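Local atomic coordinates of acyl-CoA dehydrogenase FadE3 (Mycobacterium smegmatis, PDB entry 4IV6), a protein that belongs to the acyl-CoA dehydrogenase family, flavoproteins with a beta domain between helical domains, and holds dihydroflavine-adenine dinucleotide in its pockets. Residues H181-I186 against E231-Q237; S185-V189 against V221-L227; I151-T156 against C212-D218. All coordinates share one frame; numbering follows the deposited sequence. Where two conformers were deposited one is given.

Interaction 1 (H181-I186 against E231-Q237); sequences HKGVSI and EGRGFAQ
The N-cap turn of the long helix 234-270 docks here on the start of strand 184-190, joining the helical C-terminal domain of the acyl-CoA dehydrogenase fold to its middle beta domain. Val184 O receives Gly234 N at 3.0 Å, a bent bond (147° at the hydrogen). Gly232, with phi at 91°, brings its CA to 3.3 Å from Val184 O; lacking a side chain, it lies close against the strand's backbone. Its N-H points almost straight at Ser185 OG (2.9 Å), a hydroxyl also bonded to Thr173. The Lys182 chain, bent at chi2 and chi3, doubles back so that NZ reaches Gly232 O at 2.9 Å from well above the carbonyl plane. One water ties this ammonium to Glu231 O and Arg233 NE, bridging two groups of like charge. Phe235 lies at the side: Val184 CG1 sits over one face of its ring, offset toward the rim, while His181 O meets the edge near the ring plane. At the other end the side chains of Ile186 and Gln237 pass one another, pointing opposite ways. Gln237 NE2 bonds to Leu227 O, and a water that takes the Ile186 N-H at 2.9 Å also donates to Gln237 OE1.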
loop_
_atom_site.group_PDB
_atom_site.type_symbol
_atom_site.label_atom_id
_atom_site.label_comp_id
_atom_site.label_asym_id
_atom_site.label_seq_id
_atom_site.Cartn_x
_atom_site.Cartn_y
_atom_site.Cartn_z
ATOM N N HIS B 181 32.311 -14.089 15.911
ATOM C CA HIS B 181 31.008 -14.634 16.299
ATOM C C HIS B 181 31.162 -15.876 17.189
ATOM O O HIS B 181 30.251 -16.220 17.959
ATOM C CB HIS B 181 30.126 -14.894 15.066
ATOM C CG HIS B 181 30.564 -16.053 14.235
ATOM N ND1 HIS B 181 31.391 -15.913 13.137
ATOM C CD2 HIS B 181 30.273 -17.371 14.325
ATOM C CE1 HIS B 181 31.607 -17.102 12.596
ATOM N NE2 HIS B 181 30.940 -18.004 13.298
ATOM N N LYS B 182 32.337 -16.508 17.124
ATOM C CA LYS B 182 32.639 -17.640 17.988
ATOM C C LYS B 182 32.992 -17.242 19.425
ATOM O O LYS B 182 33.281 -18.095 20.238
ATOM C CB LYS B 182 33.773 -18.478 17.383
ATOM C CG LYS B 182 33.398 -19.226 16.103
ATOM C CD LYS B 182 32.236 -20.219 16.270
ATOM C CE LYS B 182 32.466 -21.228 17.399
ATOM N NZ LYS B 182 31.400 -22.279 17.460
ATOM N N GLY B 183 32.972 -15.959 19.741
ATOM C CA GLY B 183 33.151 -15.517 21.123
ATOM C C GLY B 183 31.869 -15.338 21.941
ATOM O O GLY B 183 31.925 -14.889 23.088
ATOM N N VAL B 184 30.723 -15.673 21.362
ATOM C CA VAL B 184 29.408 -15.409 21.983
ATOM C C VAL B 184 28.748 -16.686 22.450
ATOM O O VAL B 184 28.646 -17.649 21.680
ATOM C CB VAL B 184 28.474 -14.666 21.000
ATOM C CG1 VAL B 184 27.077 -14.523 21.556
ATOM C CG2 VAL B 184 29.030 -13.266 20.734
ATOM N N SER B 185 28.285 -16.685 23.698
ATOM C CA SER B 185 27.663 -17.833 24.320
ATOM C C SER B 185 26.399 -17.409 25.019
ATOM O O SER B 185 26.110 -16.218 25.131
ATOM C CB SER B 185 28.612 -18.464 25.355
ATOM O OG SER B 185 29.878 -18.727 24.772
ATOM N N ILE B 186 25.648 -18.387 25.498
ATOM C CA ILE B 186 24.476 -18.125 26.307
ATOM C C ILE B 186 24.688 -18.737 27.687
ATOM O O ILE B 186 25.088 -19.894 27.798
ATOM C CB ILE B 186 23.231 -18.696 25.647
ATOM C CG1 ILE B 186 22.919 -17.928 24.344
ATOM C CG2 ILE B 186 22.049 -18.639 26.613
ATOM C CD1 ILE B 186 21.814 -18.577 23.521
ATOM N N GLU B 231 31.651 -23.173 24.765
ATOM C CA GLU B 231 31.500 -21.744 24.505
ATOM C C GLU B 231 31.503 -21.467 23.015
ATOM O O GLU B 231 32.057 -22.251 22.238
ATOM C CB GLU B 231 32.649 -20.969 25.151
ATOM C CG GLU B 231 32.664 -21.094 26.668
ATOM C CD GLU B 231 33.829 -20.373 27.299
ATOM O OE1 GLU B 231 34.727 -19.955 26.530
ATOM O OE2 GLU B 231 33.834 -20.214 28.548
ATOM N N GLY B 232 30.884 -20.359 22.620
ATOM C CA GLY B 232 30.949 -19.904 21.258
ATOM C C GLY B 232 29.869 -20.384 20.309
ATOM O O GLY B 232 30.043 -20.258 19.083
ATOM N N ARG B 233 28.763 -20.913 20.848
ATOM C CA ARG B 233 27.658 -21.406 20.030
ATOM C C ARG B 233 26.361 -20.634 20.219
ATOM O O ARG B 233 25.269 -21.058 19.747
ATOM C CB ARG B 233 27.400 -22.857 20.372
ATOM C CG ARG B 233 28.637 -23.697 20.165
ATOM C CD ARG B 233 28.311 -25.152 20.098
ATOM N NE ARG B 233 29.521 -25.884 19.749
ATOM C CZ ARG B 233 29.549 -27.118 19.282
ATOM N NH1 ARG B 233 28.427 -27.810 19.101
ATOM N NH2 ARG B 233 30.720 -27.671 18.995
ATOM N N GLY B 234 26.481 -19.499 20.895
ATOM C CA GLY B 234 25.346 -18.671 21.211
ATOM C C GLY B 234 24.470 -18.290 20.035
ATOM O O GLY B 234 23.264 -18.422 20.128
ATOM N N PHE B 235 25.066 -17.820 18.937
ATOM C CA PHE B 235 24.289 -17.432 17.755
ATOM C C PHE B 235 23.572 -18.617 17.112
ATOM O O PHE B 235 22.401 -18.523 16.762
ATOM C CB PHE B 235 25.149 -16.685 16.717
ATOM C CG PHE B 235 25.442 -15.248 17.101
ATOM C CD1 PHE B 235 24.414 -14.353 17.330
ATOM C CD2 PHE B 235 26.748 -14.809 17.275
ATOM C CE1 PHE B 235 24.687 -13.038 17.725
ATOM C CE2 PHE B 235 27.022 -13.505 17.651
ATOM C CZ PHE B 235 26.000 -12.610 17.871
ATOM N N ALA B 236 24.264 -19.740 16.986
ATOM C CA ALA B 236 23.654 -20.934 16.429
ATOM C C ALA B 236 22.473 -21.382 17.276
ATOM O O ALA B 236 21.405 -21.719 16.753
ATOM C CB ALA B 236 24.691 -22.049 16.333
ATOM N N GLN B 237 22.657 -21.377 18.593
ATOM C CA GLN B 237 21.594 -21.765 19.517
ATOM C C GLN B 237 20.414 -20.802 19.416
ATOM O O GLN B 237 19.272 -21.264 19.301
ATOM C CB GLN B 237 22.097 -21.806 20.948
ATOM C CG GLN B 237 23.133 -22.897 21.222
ATOM C CD GLN B 237 23.856 -22.693 22.541
ATOM O OE1 GLN B 237 23.861 -21.604 23.113
ATOM N NE2 GLN B 237 24.464 -23.756 23.035
HETATM O O HOH W 1 28.131 -17.669 18.739
HETATM O O HOH W 2 31.998 -23.854 19.888
HETATM O O HOH W 3 25.860 -21.247 24.897
#

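Interaction 2 (S185-V189 against V221-L227); sequences SILLV and VPVSSLL
Peptide groups are the flat elements of this contact: Leu227 N meets the carbonyl of Ile186 only 16° from its plane, and Leu188 N meets that of Ser225 29° from its plane. The first bond measures 2.9 Å from Leu227 N to Ile186 O, and the second, 2.8 Å from Leu188 N to Ser225 O, is nearly straight at the hydrogen. Together they flank a single bridge between Leu187 and Leu226, by which the loop after a short 3-10 turn is attached to the strand. The turn is held from inside by the backbone bond from Ser225 N to Pro222 O. In the conformer given, Ser225 OG also reaches Pro222 O at 2.7 Å, its chi1 of 63° turning it back over its own turn, while Ser225 CB packs on Leu188 O at 3.3 Å.

Aliphatic side chains pack around these bonds. Leu187 crosses Leu226, its CD2 branch lying 3.8 Å from Leu226 CD1, and the same CD1 also touches Ser185 CB. Ile186 and Leu227 run side by side in the same direction, with Ile186 CG2 4.0 Å from Leu227 CD2. Farther along, Val189 and Val221 meet at about a right angle through their CG1 methyls.

Every touching residue is buried. Strand 166-172 pairs with the other edge of strand 184-190, helix 83-102 packs on Leu188 and Leu227 through Leu99, Leu98 and Phe102, and strand 148-159 lays Tyr149 on Leu187, Val221 and Ser225.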
loop_
_atom_site.group_PDB
_atom_site.type_symbol
_atom_site.label_atom_id
_atom_site.label_comp_id
_atom_site.label_asym_id
_atom_site.label_seq_id
_atom_site.Cartn_x
_atom_site.Cartn_y
_atom_site.Cartn_z
ATOM N N SER B 185 28.285 -16.685 23.698
ATOM C CA SER B 185 27.663 -17.833 24.320
ATOM C C SER B 185 26.399 -17.409 25.019
ATOM O O SER B 185 26.110 -16.218 25.131
ATOM C CB SER B 185 28.612 -18.464 25.355
ATOM O OG SER B 185 29.878 -18.727 24.772
ATOM N N ILE B 186 25.648 -18.387 25.498
ATOM C CA ILE B 186 24.476 -18.125 26.307
ATOM C C ILE B 186 24.688 -18.737 27.687
ATOM O O ILE B 186 25.088 -19.894 27.798
ATOM C CB ILE B 186 23.231 -18.696 25.647
ATOM C CG1 ILE B 186 22.919 -17.928 24.344
ATOM C CG2 ILE B 186 22.049 -18.639 26.613
ATOM C CD1 ILE B 186 21.814 -18.577 23.521
ATOM N N LEU B 187 24.457 -17.942 28.726
ATOM C CA LEU B 187 24.568 -18.397 30.098
ATOM C C LEU B 187 23.200 -18.314 30.744
ATOM O O LEU B 187 22.441 -17.364 30.489
ATOM C CB LEU B 187 25.559 -17.536 30.903
ATOM C CG LEU B 187 27.011 -17.335 30.424
ATOM C CD1 LEU B 187 27.825 -16.620 31.506
ATOM C CD2 LEU B 187 27.694 -18.615 30.047
ATOM N N LEU B 188 22.880 -19.313 31.564
ATOM C CA LEU B 188 21.641 -19.339 32.318
ATOM C C LEU B 188 21.934 -18.694 33.668
ATOM O O LEU B 188 22.523 -19.292 34.512
ATOM C CB LEU B 188 21.162 -20.784 32.512
ATOM C CG LEU B 188 21.067 -21.595 31.216
ATOM C CD1 LEU B 188 20.750 -23.039 31.498
ATOM C CD2 LEU B 188 20.014 -20.985 30.337
ATOM N N VAL B 189 21.509 -17.458 33.838
ATOM C CA VAL B 189 21.862 -16.624 34.978
ATOM C C VAL B 189 20.693 -16.475 35.940
ATOM O O VAL B 189 19.616 -16.014 35.553
ATOM C CB VAL B 189 22.238 -15.225 34.455
ATOM C CG1 VAL B 189 22.634 -14.288 35.593
ATOM C CG2 VAL B 189 23.382 -15.377 33.458
ATOM N N VAL B 221 28.660 -16.043 38.420
ATOM C CA VAL B 221 27.848 -17.249 38.282
ATOM C C VAL B 221 28.804 -18.414 38.069
ATOM O O VAL B 221 29.893 -18.235 37.575
ATOM C CB VAL B 221 26.857 -17.156 37.112
ATOM C CG1 VAL B 221 25.930 -15.975 37.311
ATOM C CG2 VAL B 221 27.575 -17.071 35.769
ATOM N N PRO B 222 28.406 -19.620 38.463
ATOM C CA PRO B 222 29.297 -20.730 38.221
ATOM C C PRO B 222 29.408 -21.054 36.731
ATOM O O PRO B 222 28.480 -20.755 35.951
ATOM C CB PRO B 222 28.671 -21.885 39.016
ATOM C CG PRO B 222 27.278 -21.482 39.321
ATOM C CD PRO B 222 27.184 -19.995 39.185
ATOM N N VAL B 223 30.537 -21.640 36.336
ATOM C CA VAL B 223 30.759 -21.968 34.906
ATOM C C VAL B 223 29.748 -22.962 34.373
ATOM O O VAL B 223 29.477 -22.978 33.170
ATOM C CB VAL B 223 32.202 -22.428 34.565
ATOM C CG1 VAL B 223 33.167 -21.268 34.784
ATOM C CG2 VAL B 223 32.627 -23.666 35.354
ATOM N N SER B 224 29.130 -23.736 35.277
ATOM C CA SER B 224 28.038 -24.648 34.900
ATOM C C SER B 224 26.792 -23.917 34.373
ATOM O O SER B 224 25.883 -24.542 33.830
ATOM C CB SER B 224 27.676 -25.539 36.098
ATOM O OG SER B 224 27.072 -24.771 37.133
ATOM N N SER B 225 26.749 -22.590 34.501
ATOM C CA SER B 225 25.642 -21.812 33.931
ATOM C C SER B 225 25.657 -21.788 32.405
ATOM O O SER B 225 24.664 -21.407 31.794
ATOM C CB SER B 225 25.679 -20.365 34.434
ATOM O OG SER B 225 26.865 -19.729 34.004
ATOM N N LEU B 226 26.786 -22.155 31.801
ATOM C CA LEU B 226 26.917 -22.174 30.351
ATOM C C LEU B 226 25.864 -23.075 29.762
ATOM O O LEU B 226 25.659 -24.189 30.235
ATOM C CB LEU B 226 28.310 -22.679 29.926
ATOM C CG LEU B 226 28.516 -22.820 28.413
ATOM C CD1 LEU B 226 28.406 -21.489 27.653
ATOM C CD2 LEU B 226 29.844 -23.490 28.124
ATOM N N LEU B 227 25.168 -22.603 28.738
ATOM C CA LEU B 227 24.201 -23.455 28.037
ATOM C C LEU B 227 24.970 -24.306 27.047
ATOM O O LEU B 227 25.521 -23.792 26.085
ATOM C CB LEU B 227 23.145 -22.621 27.311
ATOM C CG LEU B 227 22.124 -23.411 26.473
ATOM C CD1 LEU B 227 21.187 -24.222 27.362
ATOM C CD2 LEU B 227 21.344 -22.450 25.595
HETATM O O HOH W 3 25.860 -21.247 24.897
#

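Interaction 3 (I151-T156 against C212-D218); sequences INGSKT and CELNFTD
Ile151 opens the pairing of strands 148-159 and 211-216, antiparallel neighbours in the five-stranded sheet of the middle beta domain, by laying its CG2 methyl beside Phe216, 3.7 Å from ring atom CG. Asn152 follows where the partner chain turns a corner: its OD1 accepts Asp218 N at 2.9 Å from above the amide plane, while ND2 shares a water with Asp218 OD1. Gly153 exchanges two backbone bonds with Phe216 in a hydrogen-bonded pair; its phi of 146° suits a residue without a side chain, and its carbonyl lies at the ring edge. Ser154 faces Asn215 in the non-hydrogen-bonded pair, its CB 3.5 Å from Asn215 OD1. Lys155 pairs with Leu214 through two more backbone bonds, and its CB packs on Leu214 CD1. Thr156 OG1 lies 3.8 Å from Glu213 CB where the two side chains cross, and shares a water with Glu213 OE2. Glu213 OE1 accepts Asn215 ND2 at 2.9 Å. The face of Leu214 and Phe216, largely apolar, also carries Lys155, whose NZ is led away to a salt bridge with Glu128; Ser154 and Asn215 lie on the other face. The charges of Lys155 and Glu213 are probably stabilised by Glu128 and Arg199, the latter salt-bridged to Glu213 OE2.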
loop_
_atom_site.group_PDB
_atom_site.type_symbol
_atom_site.label_atom_id
_atom_site.label_comp_id
_atom_site.label_asym_id
_atom_site.label_seq_id
_atom_site.Cartn_x
_atom_site.Cartn_y
_atom_site.Cartn_z
ATOM N N ILE B 151 30.469 -11.608 35.145
ATOM C CA ILE B 151 29.671 -10.887 34.154
ATOM C C ILE B 151 29.662 -9.384 34.428
ATOM O O ILE B 151 29.340 -8.933 35.553
ATOM C CB ILE B 151 28.214 -11.407 34.139
ATOM C CG1 ILE B 151 28.161 -12.933 33.982
ATOM C CG2 ILE B 151 27.411 -10.768 33.028
ATOM C CD1 ILE B 151 26.776 -13.530 34.193
ATOM N N ASN B 152 29.975 -8.624 33.360
ATOM C CA ASN B 152 29.874 -7.186 33.349
ATOM C C ASN B 152 29.194 -6.677 32.097
ATOM O O ASN B 152 29.497 -7.128 30.991
ATOM C CB ASN B 152 31.283 -6.582 33.409
ATOM C CG ASN B 152 31.890 -6.700 34.779
ATOM O OD1 ASN B 152 31.465 -6.007 35.693
ATOM N ND2 ASN B 152 32.882 -7.593 34.942
ATOM N N GLY B 153 28.304 -5.708 32.236
ATOM C CA GLY B 153 27.688 -5.113 31.090
ATOM C C GLY B 153 26.254 -4.691 31.333
ATOM O O GLY B 153 25.844 -4.445 32.481
ATOM N N SER B 154 25.490 -4.572 30.256
ATOM C CA SER B 154 24.079 -4.176 30.380
ATOM C C SER B 154 23.238 -4.712 29.228
ATOM O O SER B 154 23.747 -4.917 28.128
ATOM C CB SER B 154 23.910 -2.667 30.473
ATOM O OG SER B 154 24.335 -2.063 29.258
ATOM N N LYS B 155 21.960 -4.926 29.524
ATOM C CA LYS B 155 20.935 -5.293 28.534
ATOM C C LYS B 155 19.766 -4.339 28.735
ATOM O O LYS B 155 19.637 -3.723 29.781
ATOM C CB LYS B 155 20.464 -6.727 28.740
ATOM C CG LYS B 155 21.522 -7.818 28.581
ATOM C CD LYS B 155 22.125 -7.859 27.188
ATOM C CE LYS B 155 22.964 -9.101 26.966
ATOM N NZ LYS B 155 23.652 -9.044 25.657
ATOM N N THR B 156 18.916 -4.196 27.736
ATOM C CA THR B 156 17.712 -3.429 27.932
ATOM C C THR B 156 16.561 -3.980 27.111
ATOM O O THR B 156 16.756 -4.851 26.252
ATOM C CB THR B 156 17.927 -1.952 27.649
ATOM O OG1 THR B 156 16.866 -1.197 28.244
ATOM C CG2 THR B 156 18.001 -1.671 26.141
ATOM N N CYS B 212 12.617 -4.263 31.121
ATOM C CA CYS B 212 13.611 -3.646 31.989
ATOM C C CYS B 212 15.014 -3.492 31.425
ATOM O O CYS B 212 15.451 -4.265 30.553
ATOM C CB CYS B 212 13.723 -4.486 33.259
ATOM S SG CYS B 212 12.156 -4.739 34.133
ATOM N N GLU B 213 15.712 -2.505 31.964
ATOM C CA GLU B 213 17.150 -2.431 31.854
ATOM C C GLU B 213 17.815 -3.291 32.927
ATOM O O GLU B 213 17.413 -3.261 34.085
ATOM C CB GLU B 213 17.657 -1.001 31.963
ATOM C CG GLU B 213 19.132 -0.873 31.601
ATOM C CD GLU B 213 19.626 0.566 31.718
ATOM O OE1 GLU B 213 20.456 0.894 32.595
ATOM O OE2 GLU B 213 19.102 1.384 30.955
ATOM N N LEU B 214 18.799 -4.064 32.495
ATOM C CA LEU B 214 19.620 -4.904 33.344
ATOM C C LEU B 214 21.063 -4.399 33.372
ATOM O O LEU B 214 21.654 -4.129 32.328
ATOM C CB LEU B 214 19.682 -6.323 32.820
ATOM C CG LEU B 214 18.404 -7.020 32.362
ATOM C CD1 LEU B 214 18.745 -8.457 31.999
ATOM C CD2 LEU B 214 17.313 -6.959 33.410
ATOM N N ASN B 215 21.653 -4.370 34.561
ATOM C CA ASN B 215 23.041 -3.971 34.734
ATOM C C ASN B 215 23.782 -5.012 35.543
ATOM O O ASN B 215 23.339 -5.355 36.621
ATOM C CB ASN B 215 23.081 -2.599 35.404
ATOM C CG ASN B 215 22.792 -1.506 34.418
ATOM O OD1 ASN B 215 23.659 -1.156 33.615
ATOM N ND2 ASN B 215 21.597 -0.961 34.453
ATOM N N PHE B 216 24.875 -5.533 34.980
ATOM C CA PHE B 216 25.727 -6.519 35.614
ATOM C C PHE B 216 27.046 -5.868 36.032
ATOM O O PHE B 216 27.776 -5.293 35.192
ATOM C CB PHE B 216 26.019 -7.640 34.642
ATOM C CG PHE B 216 24.802 -8.355 34.178
ATOM C CD1 PHE B 216 24.302 -9.425 34.909
ATOM C CD2 PHE B 216 24.140 -7.946 33.062
ATOM C CE1 PHE B 216 23.176 -10.110 34.494
ATOM C CE2 PHE B 216 22.992 -8.600 32.638
ATOM C CZ PHE B 216 22.512 -9.678 33.361
ATOM N N THR B 217 27.313 -5.918 37.331
ATOM C CA THR B 217 28.560 -5.434 37.916
ATOM C C THR B 217 29.220 -6.561 38.662
ATOM O O THR B 217 28.735 -6.978 39.694
ATOM C CB THR B 217 28.258 -4.299 38.894
ATOM O OG1 THR B 217 27.434 -3.324 38.235
ATOM C CG2 THR B 217 29.530 -3.654 39.375
ATOM N N ASP B 218 30.336 -7.062 38.131
ATOM C CA ASP B 218 31.144 -8.088 38.814
ATOM C C ASP B 218 30.239 -9.239 39.260
ATOM O O ASP B 218 30.388 -9.779 40.371
ATOM C CB ASP B 218 31.873 -7.460 40.009
ATOM C CG ASP B 218 32.986 -8.351 40.580
ATOM O OD1 ASP B 218 33.808 -8.864 39.808
ATOM O OD2 ASP B 218 33.035 -8.490 41.809
HETATM O O HOH W 4 34.480 -7.303 37.479
HETATM O O HOH W 5 17.568 1.316 28.579
#

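From the N terminus, strand 148-159 comes first, and interaction 3 closes a loop from it to strand 211-216 within the antiparallel sheet. Interactions 1 and 2 start inside that loop, on strand 184-190 of the three-stranded sheet, and end beyond it, so both cross interaction 3. They share Ser185 and Ile186; interaction 2 closes the shorter loop, to residues 221-227, and interaction 1 runs on to the start of helix 234-270. A water at Ile186 N belongs to both. Ile151 CD1 packs on Leu187, Val189 and Val221, joining interactions 2 and 3. Together they join the two larger sheets to each other and, through interaction 1, to the start of helix 234-270.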